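Local structure of nucleoporin NUP82 (Chaetomium thermophilum, 5CWW) at residues B[421-429]-B[515-526]; B[434-444]-B[469-479]. The protein probably serves as a structural part of the nuclear pore complex and takes part in mRNA and protein transport, this chain being its N-terminal beta-propeller region. All coordinates share one frame; numbering follows the deposited sequence.

Interaction 1: residues B[421-429]-B[515-526]; sequences NGLSLNIIC and LTPWVFRLESEL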
loop_
_atom_site.group_PDB
_atom_site.type_symbol
_atom_site.label_atom_id
_atom_site.label_comp_id
_atom_site.label_asym_id
_atom_site.label_seq_id
_atom_site.Cartn_x
_atom_site.Cartn_y
_atom_site.Cartn_z
ATOM N N ASN B 421 -1.323 22.053 12.130
ATOM C CA ASN B 421 -1.587 21.808 13.543
ATOM C C ASN B 421 -2.517 20.614 13.736
ATOM O O ASN B 421 -3.600 20.558 13.152
ATOM C CB ASN B 421 -2.190 23.051 14.197
ATOM C CG ASN B 421 -2.337 22.906 15.700
ATOM O OD1 ASN B 421 -1.594 22.160 16.338
ATOM N ND2 ASN B 421 -3.297 23.623 16.272
ATOM N N GLY B 422 -2.091 19.664 14.563
ATOM C CA GLY B 422 -2.855 18.450 14.782
ATOM C C GLY B 422 -2.209 17.546 15.813
ATOM O O GLY B 422 -1.638 18.026 16.789
ATOM N N LEU B 423 -2.290 16.239 15.587
ATOM C CA LEU B 423 -1.801 15.256 16.549
ATOM C C LEU B 423 -0.365 14.833 16.260
ATOM O O LEU B 423 -0.020 14.494 15.123
ATOM C CB LEU B 423 -2.710 14.024 16.548
ATOM C CG LEU B 423 -2.404 12.952 17.599
ATOM C CD1 LEU B 423 -2.669 13.474 19.004
ATOM C CD2 LEU B 423 -3.219 11.696 17.329
ATOM N N SER B 424 0.461 14.821 17.301
ATOM C CA SER B 424 1.861 14.426 17.172
ATOM C C SER B 424 2.029 12.905 17.118
ATOM O O SER B 424 3.014 12.366 17.620
ATOM C CB SER B 424 2.677 14.998 18.333
ATOM O OG SER B 424 2.150 14.580 19.581
ATOM N N LEU B 425 1.066 12.222 16.503
ATOM C CA LEU B 425 1.121 10.774 16.341
ATOM C C LEU B 425 0.546 10.387 14.992
ATOM O O LEU B 425 -0.406 11.006 14.515
ATOM C CB LEU B 425 0.333 10.063 17.444
ATOM C CG LEU B 425 0.734 10.257 18.906
ATOM C CD1 LEU B 425 -0.346 9.666 19.790
ATOM C CD2 LEU B 425 2.077 9.613 19.204
ATOM N N ASN B 426 1.119 9.362 14.375
ATOM C CA ASN B 426 0.523 8.787 13.180
ATOM C C ASN B 426 -0.799 8.122 13.534
ATOM O O ASN B 426 -0.912 7.457 14.567
ATOM C CB ASN B 426 1.462 7.775 12.520
ATOM C CG ASN B 426 2.808 8.370 12.167
ATOM O OD1 ASN B 426 2.896 9.317 11.384
ATOM N ND2 ASN B 426 3.871 7.803 12.725
ATOM N N ILE B 427 -1.802 8.326 12.688
ATOM C CA ILE B 427 -3.078 7.642 12.827
ATOM C C ILE B 427 -3.263 6.729 11.626
ATOM O O ILE B 427 -3.310 7.189 10.484
ATOM C CB ILE B 427 -4.259 8.626 12.932
ATOM C CG1 ILE B 427 -4.007 9.637 14.056
ATOM C CG2 ILE B 427 -5.557 7.863 13.183
ATOM C CD1 ILE B 427 -5.057 10.728 14.169
ATOM N N ILE B 428 -3.342 5.432 11.894
ATOM C CA ILE B 428 -3.495 4.436 10.846
ATOM C C ILE B 428 -4.946 3.975 10.808
ATOM O O ILE B 428 -5.449 3.378 11.762
ATOM C CB ILE B 428 -2.549 3.235 11.061
ATOM C CG1 ILE B 428 -1.088 3.667 10.888
ATOM C CG2 ILE B 428 -2.834 2.122 10.054
ATOM C CD1 ILE B 428 -0.484 4.403 12.066
ATOM N N CYS B 429 -5.616 4.282 9.702
ATOM C CA CYS B 429 -7.017 3.930 9.517
ATOM C C CYS B 429 -7.125 2.743 8.564
ATOM O O CYS B 429 -6.506 2.741 7.495
ATOM C CB CYS B 429 -7.805 5.128 8.986
ATOM S SG CYS B 429 -7.600 6.636 9.976
ATOM N N LEU B 515 -12.055 12.840 12.987
ATOM C CA LEU B 515 -11.385 12.532 14.246
ATOM C C LEU B 515 -11.189 13.776 15.106
ATOM O O LEU B 515 -10.628 13.697 16.198
ATOM C CB LEU B 515 -10.033 11.871 13.971
ATOM C CG LEU B 515 -10.076 10.725 12.959
ATOM C CD1 LEU B 515 -8.701 10.087 12.810
ATOM C CD2 LEU B 515 -11.113 9.686 13.353
ATOM N N THR B 516 -11.647 14.922 14.610
ATOM C CA THR B 516 -11.640 16.151 15.396
ATOM C C THR B 516 -12.980 16.304 16.105
ATOM O O THR B 516 -13.993 15.803 15.620
ATOM C CB THR B 516 -11.384 17.393 14.522
ATOM O OG1 THR B 516 -12.471 17.569 13.605
ATOM C CG2 THR B 516 -10.082 17.251 13.749
ATOM N N PRO B 517 -12.998 16.998 17.258
ATOM C CA PRO B 517 -11.851 17.620 17.927
ATOM C C PRO B 517 -11.070 16.654 18.816
ATOM O O PRO B 517 -10.161 17.085 19.525
ATOM C CB PRO B 517 -12.502 18.721 18.767
ATOM C CG PRO B 517 -13.834 18.173 19.110
ATOM C CD PRO B 517 -14.268 17.355 17.918
ATOM N N TRP B 518 -11.418 15.371 18.779
ATOM C CA TRP B 518 -10.821 14.397 19.688
ATOM C C TRP B 518 -9.298 14.331 19.587
ATOM O O TRP B 518 -8.618 14.176 20.603
ATOM C CB TRP B 518 -11.401 13.006 19.437
ATOM C CG TRP B 518 -10.610 11.939 20.112
ATOM C CD1 TRP B 518 -10.717 11.531 21.408
ATOM C CD2 TRP B 518 -9.569 11.150 19.525
ATOM N NE1 TRP B 518 -9.807 10.532 21.664
ATOM C CE2 TRP B 518 -9.089 10.283 20.524
ATOM C CE3 TRP B 518 -8.996 11.094 18.252
ATOM C CZ2 TRP B 518 -8.066 9.367 20.288
ATOM C CZ3 TRP B 518 -7.983 10.183 18.019
ATOM C CH2 TRP B 518 -7.528 9.332 19.031
ATOM N N VAL B 519 -8.761 14.440 18.376
ATOM C CA VAL B 519 -7.314 14.376 18.186
ATOM C C VAL B 519 -6.640 15.605 18.789
ATOM O O VAL B 519 -5.511 15.531 19.274
ATOM C CB VAL B 519 -6.920 14.265 16.691
ATOM C CG1 VAL B 519 -7.332 12.920 16.129
ATOM C CG2 VAL B 519 -7.516 15.405 15.874
ATOM N N PHE B 520 -7.342 16.733 18.758
ATOM C CA PHE B 520 -6.833 17.969 19.340
ATOM C C PHE B 520 -6.816 17.902 20.868
ATOM O O PHE B 520 -5.924 18.461 21.505
ATOM C CB PHE B 520 -7.673 19.162 18.874
ATOM C CG PHE B 520 -7.614 19.407 17.390
ATOM C CD1 PHE B 520 -6.403 19.398 16.715
ATOM C CD2 PHE B 520 -8.772 19.642 16.668
ATOM C CE1 PHE B 520 -6.351 19.624 15.349
ATOM C CE2 PHE B 520 -8.725 19.869 15.304
ATOM C CZ PHE B 520 -7.514 19.860 14.645
ATOM N N ARG B 521 -7.800 17.226 21.453
ATOM C CA ARG B 521 -7.853 17.084 22.906
ATOM C C ARG B 521 -6.720 16.190 23.403
ATOM O O ARG B 521 -6.160 16.424 24.473
ATOM C CB ARG B 521 -9.200 16.513 23.359
ATOM C CG ARG B 521 -10.400 17.385 23.024
ATOM C CD ARG B 521 -11.646 16.901 23.751
ATOM N NE ARG B 521 -12.870 17.179 23.004
ATOM C CZ ARG B 521 -13.493 18.354 22.988
ATOM N NH1 ARG B 521 -13.013 19.381 23.677
ATOM N NH2 ARG B 521 -14.602 18.503 22.276
ATOM N N LEU B 522 -6.384 15.167 22.624
ATOM C CA LEU B 522 -5.290 14.279 22.995
ATOM C C LEU B 522 -3.967 15.030 22.916
ATOM O O LEU B 522 -3.133 14.926 23.815
ATOM C CB LEU B 522 -5.254 13.040 22.097
ATOM C CG LEU B 522 -4.084 12.079 22.350
ATOM C CD1 LEU B 522 -3.999 11.667 23.820
ATOM C CD2 LEU B 522 -4.186 10.846 21.456
ATOM N N GLU B 523 -3.780 15.787 21.839
ATOM C CA GLU B 523 -2.543 16.535 21.640
ATOM C C GLU B 523 -2.335 17.570 22.745
ATOM O O GLU B 523 -1.210 17.779 23.201
ATOM C CB GLU B 523 -2.543 17.223 20.273
ATOM C CG GLU B 523 -1.302 18.075 20.003
ATOM C CD GLU B 523 -0.017 17.265 19.984
ATOM O OE1 GLU B 523 -0.091 16.028 19.834
ATOM O OE2 GLU B 523 1.070 17.865 20.127
ATOM N N SER B 524 -3.414 18.221 23.168
ATOM C CA SER B 524 -3.319 19.222 24.226
ATOM C C SER B 524 -2.866 18.570 25.528
ATOM O O SER B 524 -2.086 19.147 26.282
ATOM C CB SER B 524 -4.657 19.936 24.427
ATOM O OG SER B 524 -5.652 19.037 24.881
ATOM N N GLU B 525 -3.353 17.361 25.787
ATOM C CA GLU B 525 -2.922 16.615 26.961
ATOM C C GLU B 525 -1.455 16.206 26.853
ATOM O O GLU B 525 -0.734 16.195 27.850
ATOM C CB GLU B 525 -3.795 15.378 27.165
ATOM C CG GLU B 525 -3.564 14.692 28.501
ATOM C CD GLU B 525 -3.766 15.632 29.677
ATOM O OE1 GLU B 525 -4.674 16.489 29.604
ATOM O OE2 GLU B 525 -3.012 15.519 30.668
ATOM N N LEU B 526 -1.015 15.869 25.645
ATOM C CA LEU B 526 0.384 15.520 25.419
ATOM C C LEU B 526 1.283 16.731 25.638
ATOM O O LEU B 526 2.426 16.593 26.074
ATOM C CB LEU B 526 0.588 14.966 24.004
ATOM C CG LEU B 526 -0.007 13.581 23.733
ATOM C CD1 LEU B 526 0.029 13.264 22.244
ATOM C CD2 LEU B 526 0.726 12.505 24.527
#

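Interaction 2: residues B[434-444]-B[469-479]; sequences SGQVKICLDID and SLLTFQTFDTL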
loop_
_atom_site.group_PDB
_atom_site.type_symbol
_atom_site.label_atom_id
_atom_site.label_comp_id
_atom_site.label_asym_id
_atom_site.label_seq_id
_atom_site.Cartn_x
_atom_site.Cartn_y
_atom_site.Cartn_z
ATOM N N SER B 434 -16.090 -5.578 5.029
ATOM C CA SER B 434 -17.416 -5.372 5.596
ATOM C C SER B 434 -17.770 -3.894 5.700
ATOM O O SER B 434 -18.918 -3.544 5.968
ATOM C CB SER B 434 -17.507 -6.012 6.981
ATOM O OG SER B 434 -16.694 -5.317 7.908
ATOM N N GLY B 435 -16.780 -3.031 5.497
ATOM C CA GLY B 435 -16.965 -1.602 5.670
ATOM C C GLY B 435 -16.589 -1.161 7.072
ATOM O O GLY B 435 -16.715 0.013 7.416
ATOM N N GLN B 436 -16.135 -2.108 7.886
ATOM C CA GLN B 436 -15.635 -1.796 9.219
ATOM C C GLN B 436 -14.423 -0.881 9.120
ATOM O O GLN B 436 -13.535 -1.101 8.295
ATOM C CB GLN B 436 -15.266 -3.077 9.975
ATOM C CG GLN B 436 -14.664 -2.847 11.363
ATOM C CD GLN B 436 -13.879 -4.045 11.868
ATOM O OE1 GLN B 436 -12.696 -4.211 11.549
ATOM N NE2 GLN B 436 -14.531 -4.883 12.663
ATOM N N VAL B 437 -14.403 0.146 9.963
ATOM C CA VAL B 437 -13.272 1.062 10.049
ATOM C C VAL B 437 -12.591 0.909 11.400
ATOM O O VAL B 437 -13.254 0.828 12.434
ATOM C CB VAL B 437 -13.705 2.529 9.862
ATOM C CG1 VAL B 437 -12.508 3.467 9.992
ATOM C CG2 VAL B 437 -14.378 2.714 8.510
ATOM N N LYS B 438 -11.265 0.871 11.379
ATOM C CA LYS B 438 -10.478 0.747 12.594
ATOM C C LYS B 438 -9.481 1.894 12.674
ATOM O O LYS B 438 -8.699 2.112 11.749
ATOM C CB LYS B 438 -9.763 -0.602 12.629
ATOM C CG LYS B 438 -9.178 -0.960 13.984
ATOM C CD LYS B 438 -8.608 -2.372 13.997
ATOM C CE LYS B 438 -9.708 -3.427 13.938
ATOM N NZ LYS B 438 -9.158 -4.794 13.752
ATOM N N ILE B 439 -9.534 2.636 13.775
ATOM C CA ILE B 439 -8.646 3.772 13.993
ATOM C C ILE B 439 -7.561 3.380 14.985
ATOM O O ILE B 439 -7.842 3.126 16.157
ATOM C CB ILE B 439 -9.410 5.005 14.520
ATOM C CG1 ILE B 439 -10.616 5.318 13.628
ATOM C CG2 ILE B 439 -8.476 6.210 14.628
ATOM C CD1 ILE B 439 -10.262 5.582 12.174
ATOM N N CYS B 440 -6.326 3.328 14.503
ATOM C CA CYS B 440 -5.191 2.925 15.321
ATOM C C CYS B 440 -4.219 4.077 15.522
ATOM O O CYS B 440 -4.034 4.906 14.630
ATOM C CB CYS B 440 -4.468 1.741 14.678
ATOM S SG CYS B 440 -5.556 0.359 14.298
ATOM N N LEU B 441 -3.594 4.113 16.694
ATOM C CA LEU B 441 -2.615 5.139 17.018
ATOM C C LEU B 441 -1.225 4.529 17.110
ATOM O O LEU B 441 -1.032 3.482 17.730
ATOM C CB LEU B 441 -2.970 5.832 18.332
ATOM C CG LEU B 441 -4.336 6.517 18.389
ATOM C CD1 LEU B 441 -4.640 6.966 19.815
ATOM C CD2 LEU B 441 -4.389 7.697 17.428
ATOM N N ASP B 442 -0.262 5.193 16.481
ATOM C CA ASP B 442 1.126 4.758 16.525
ATOM C C ASP B 442 1.804 5.307 17.777
ATOM O O ASP B 442 2.485 6.331 17.735
ATOM C CB ASP B 442 1.865 5.205 15.264
ATOM C CG ASP B 442 3.310 4.747 15.240
ATOM O OD1 ASP B 442 3.658 3.824 16.011
ATOM O OD2 ASP B 442 4.094 5.301 14.440
ATOM N N ILE B 443 1.599 4.609 18.890
ATOM C CA ILE B 443 2.126 5.022 20.186
ATOM C C ILE B 443 3.645 4.917 20.242
ATOM O O ILE B 443 4.313 5.763 20.836
ATOM C CB ILE B 443 1.531 4.161 21.323
ATOM C CG1 ILE B 443 -0.000 4.203 21.289
ATOM C CG2 ILE B 443 2.050 4.614 22.682
ATOM C CD1 ILE B 443 -0.594 5.594 21.398
ATOM N N ASP B 444 4.188 3.876 19.623
ATOM C CA ASP B 444 5.618 3.609 19.700
ATOM C C ASP B 444 6.403 4.485 18.732
ATOM O O ASP B 444 7.535 4.873 19.017
ATOM C CB ASP B 444 5.891 2.129 19.430
ATOM C CG ASP B 444 5.346 1.228 20.528
ATOM O OD1 ASP B 444 5.307 1.669 21.697
ATOM O OD2 ASP B 444 4.955 0.082 20.225
ATOM N N SER B 469 3.875 -2.726 17.134
ATOM C CA SER B 469 2.528 -2.609 17.679
ATOM C C SER B 469 1.841 -1.297 17.324
ATOM O O SER B 469 2.479 -0.247 17.229
ATOM C CB SER B 469 2.572 -2.760 19.203
ATOM O OG SER B 469 1.282 -2.603 19.769
ATOM N N LEU B 470 0.531 -1.388 17.113
ATOM C CA LEU B 470 -0.340 -0.226 17.023
ATOM C C LEU B 470 -1.409 -0.342 18.102
ATOM O O LEU B 470 -1.787 -1.450 18.486
ATOM C CB LEU B 470 -0.990 -0.126 15.643
ATOM C CG LEU B 470 -0.056 0.103 14.453
ATOM C CD1 LEU B 470 -0.811 -0.088 13.144
ATOM C CD2 LEU B 470 0.562 1.491 14.517
ATOM N N LEU B 471 -1.896 0.799 18.580
ATOM C CA LEU B 471 -2.956 0.828 19.585
ATOM C C LEU B 471 -4.309 1.040 18.923
ATOM O O LEU B 471 -4.573 2.101 18.360
ATOM C CB LEU B 471 -2.696 1.933 20.615
ATOM C CG LEU B 471 -3.814 2.202 21.633
ATOM C CD1 LEU B 471 -4.141 0.954 22.439
ATOM C CD2 LEU B 471 -3.431 3.348 22.558
ATOM N N THR B 472 -5.166 0.027 18.994
ATOM C CA THR B 472 -6.520 0.153 18.478
ATOM C C THR B 472 -7.306 1.099 19.376
ATOM O O THR B 472 -7.590 0.778 20.529
ATOM C CB THR B 472 -7.242 -1.207 18.407
ATOM O OG1 THR B 472 -6.410 -2.162 17.737
ATOM C CG2 THR B 472 -8.560 -1.077 17.659
ATOM N N PHE B 473 -7.645 2.269 18.848
ATOM C CA PHE B 473 -8.372 3.266 19.619
ATOM C C PHE B 473 -9.876 3.080 19.483
ATOM O O PHE B 473 -10.614 3.190 20.462
ATOM C CB PHE B 473 -7.990 4.679 19.181
ATOM C CG PHE B 473 -8.961 5.723 19.642
ATOM C CD1 PHE B 473 -9.028 6.083 20.977
ATOM C CD2 PHE B 473 -9.821 6.330 18.743
ATOM C CE1 PHE B 473 -9.933 7.034 21.407
ATOM C CE2 PHE B 473 -10.726 7.284 19.166
ATOM C CZ PHE B 473 -10.785 7.634 20.499
ATOM N N GLN B 474 -10.322 2.788 18.267
ATOM C CA GLN B 474 -11.745 2.680 17.990
ATOM C C GLN B 474 -12.014 1.822 16.755
ATOM O O GLN B 474 -11.223 1.802 15.811
ATOM C CB GLN B 474 -12.344 4.078 17.814
ATOM C CG GLN B 474 -13.833 4.095 17.550
ATOM C CD GLN B 474 -14.385 5.506 17.469
ATOM O OE1 GLN B 474 -13.637 6.470 17.301
ATOM N NE2 GLN B 474 -15.701 5.634 17.596
ATOM N N THR B 475 -13.139 1.117 16.782
ATOM C CA THR B 475 -13.575 0.292 15.665
ATOM C C THR B 475 -15.077 0.461 15.495
ATOM O O THR B 475 -15.824 0.331 16.462
ATOM C CB THR B 475 -13.251 -1.201 15.889
ATOM O OG1 THR B 475 -11.870 -1.351 16.241
ATOM C CG2 THR B 475 -13.550 -2.018 14.637
ATOM N N PHE B 476 -15.526 0.751 14.279
ATOM C CA PHE B 476 -16.954 0.918 14.035
ATOM C C PHE B 476 -17.361 0.525 12.618
ATOM O O PHE B 476 -16.583 0.659 11.673
ATOM C CB PHE B 476 -17.370 2.368 14.308
ATOM C CG PHE B 476 -16.597 3.387 13.512
ATOM C CD1 PHE B 476 -16.993 3.731 12.230
ATOM C CD2 PHE B 476 -15.482 4.008 14.052
ATOM C CE1 PHE B 476 -16.289 4.671 11.501
ATOM C CE2 PHE B 476 -14.775 4.949 13.327
ATOM C CZ PHE B 476 -15.179 5.279 12.049
ATOM N N ASP B 477 -18.590 0.033 12.487
ATOM C CA ASP B 477 -19.168 -0.266 11.183
ATOM C C ASP B 477 -19.526 1.016 10.444
ATOM O O ASP B 477 -19.785 2.050 11.064
ATOM C CB ASP B 477 -20.421 -1.138 11.324
ATOM C CG ASP B 477 -20.104 -2.579 11.685
ATOM O OD1 ASP B 477 -19.032 -3.081 11.286
ATOM O OD2 ASP B 477 -20.943 -3.217 12.353
ATOM N N THR B 478 -19.536 0.941 9.115
ATOM C CA THR B 478 -20.075 2.009 8.281
ATOM C C THR B 478 -21.217 1.476 7.419
ATOM O O THR B 478 -21.913 2.247 6.760
ATOM C CB THR B 478 -18.998 2.630 7.375
ATOM O OG1 THR B 478 -18.487 1.637 6.475
ATOM C CG2 THR B 478 -17.861 3.204 8.211
ATOM N N LEU B 479 -21.395 0.157 7.425
ATOM C CA LEU B 479 -22.468 -0.494 6.676
ATOM C C LEU B 479 -23.345 -1.343 7.588
ATOM O O LEU B 479 -22.876 -1.878 8.592
ATOM C CB LEU B 479 -21.894 -1.378 5.566
ATOM C CG LEU B 479 -21.073 -0.696 4.471
ATOM C CD1 LEU B 479 -20.487 -1.741 3.530
ATOM C CD2 LEU B 479 -21.919 0.301 3.701
HETATM O O HOH W 1 -19.442 -1.976 8.370
HETATM O O HOH W 2 -18.553 -5.227 10.147
HETATM O O HOH W 3 4.510 1.486 16.148
HETATM O O HOH W 4 2.315 1.839 18.947
#

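Interaction 1: residues B[421-429]-B[515-526]
G422 faces F520 and L423 faces E523, with the CA atoms of L423 and E523 5.3 Å apart. The 421-426 part is irregular and leads into strand 427-432. The other segment is a short turn followed by helix 518-526. This is a loop-on-helix contact between consecutive blades of the beta-propeller: the strand belongs to one blade, and the helix is inserted between strands 509-514 and 548-554 of the next.

The polar centre is S424 on E523. E523 OE1 takes two bonds, one from the S424 backbone N (2.9 Å) and one from S424 OG (2.7 Å). The hydroxyl uses the syn lone pair of OE1. The N-H comes from above the carboxylate plane, 57° out of it. S424 OG sits between its own backbone N and carbonyl carbon (chi1 57°), which places hydroxyl and N-H beside the same oxygen. These two bonds would limit rotation of the carboxylate. S424 OG is also hydrogen-bonded to a basic side chain on the chain of another protein.

The L423 side chain packs against the helix. Its CD1 branch packs on L522 CG at 3.9 Å and also touches the carbonyl oxygen of V519. Y500 OH bonds to the L423 backbone N from outside the two segments. Further along, I427 extends two branches to the start of the helix segment. Its CG2 meets L515 CD1 tip to tip, and its CD1 packs on V519 CG1 at 3.7 Å. At the other end the F520 ring presents its edge to the loop, with CE1 3.7 Å from G422 CA and 3.6 Å from N421 O.

Interaction 2: residues B[434-444]-B[469-479]
V437 pairs with F476 and L441 with L471 in an antiparallel ladder of strands 437-441 and 469-476, whose axes come within 4.5 Å and run at 131°. A classic beta bulge interrupts it at I439. There F473 N (2.8 Å) and Q474 N (3.3 Å) both donate to I439 O.

On the face with V437, I439 and L441, the F476 ring lies alongside V437. V437 CB stands over one ring face in a CH-pi contact, 4.1 Å from the ring centroid. The F476 CG between backbone N and carbonyl carbon (chi1 56°) swings the ring to V437 and I439. On the opposite face K438 runs beside T475, its CG 3.5 Å from T475 OG1. Its NZ goes on to E382 and N378.

Beyond the ladder, T478 OG1 donates to G435 O at 2.6 Å, and T478 CG2 packs on V437 CG2 at 3.5 Å. An alanine here has no hydroxyl to give G435 O, so the turn at G435 is likely to be held less firmly and a gap to open beside V437 CG2. G435 has backbone angles that call for glycine, and a CB there would strike L479 CD1. At the far end a water joins D444 N to S469 O.

The pair lies inside one blade, with strand 427-432 beside 437-441 and the short parallel strand 374-376 beside 469-476. Strand 501-506 of the next blade packs on V437, I439 and T478, while T475 and F476 also pair in parallel with a strand of another protein.

Overall arrangement
From the N terminus, the chain builds the earlier blades and reaches residues 421-429 after residues 401-420, which are not modelled. It turns back from strand 427-432 into strand 437-441. Interaction 2 then closes a loop with no helix or strand at residues 469-479. The chain continues through strands 491-494, 501-506 and 509-514 before interaction 1 closes a longer loop at helix 518-526. Interaction 2 is therefore nested inside interaction 1. The two also touch directly. Probable hydrogen bonds link I428 N to C440 O and N426 O to D442 N, and the W518 and F473 rings stack. Interaction 2 joins two strands within one blade, and interaction 1 ties that blade to the helix of the next.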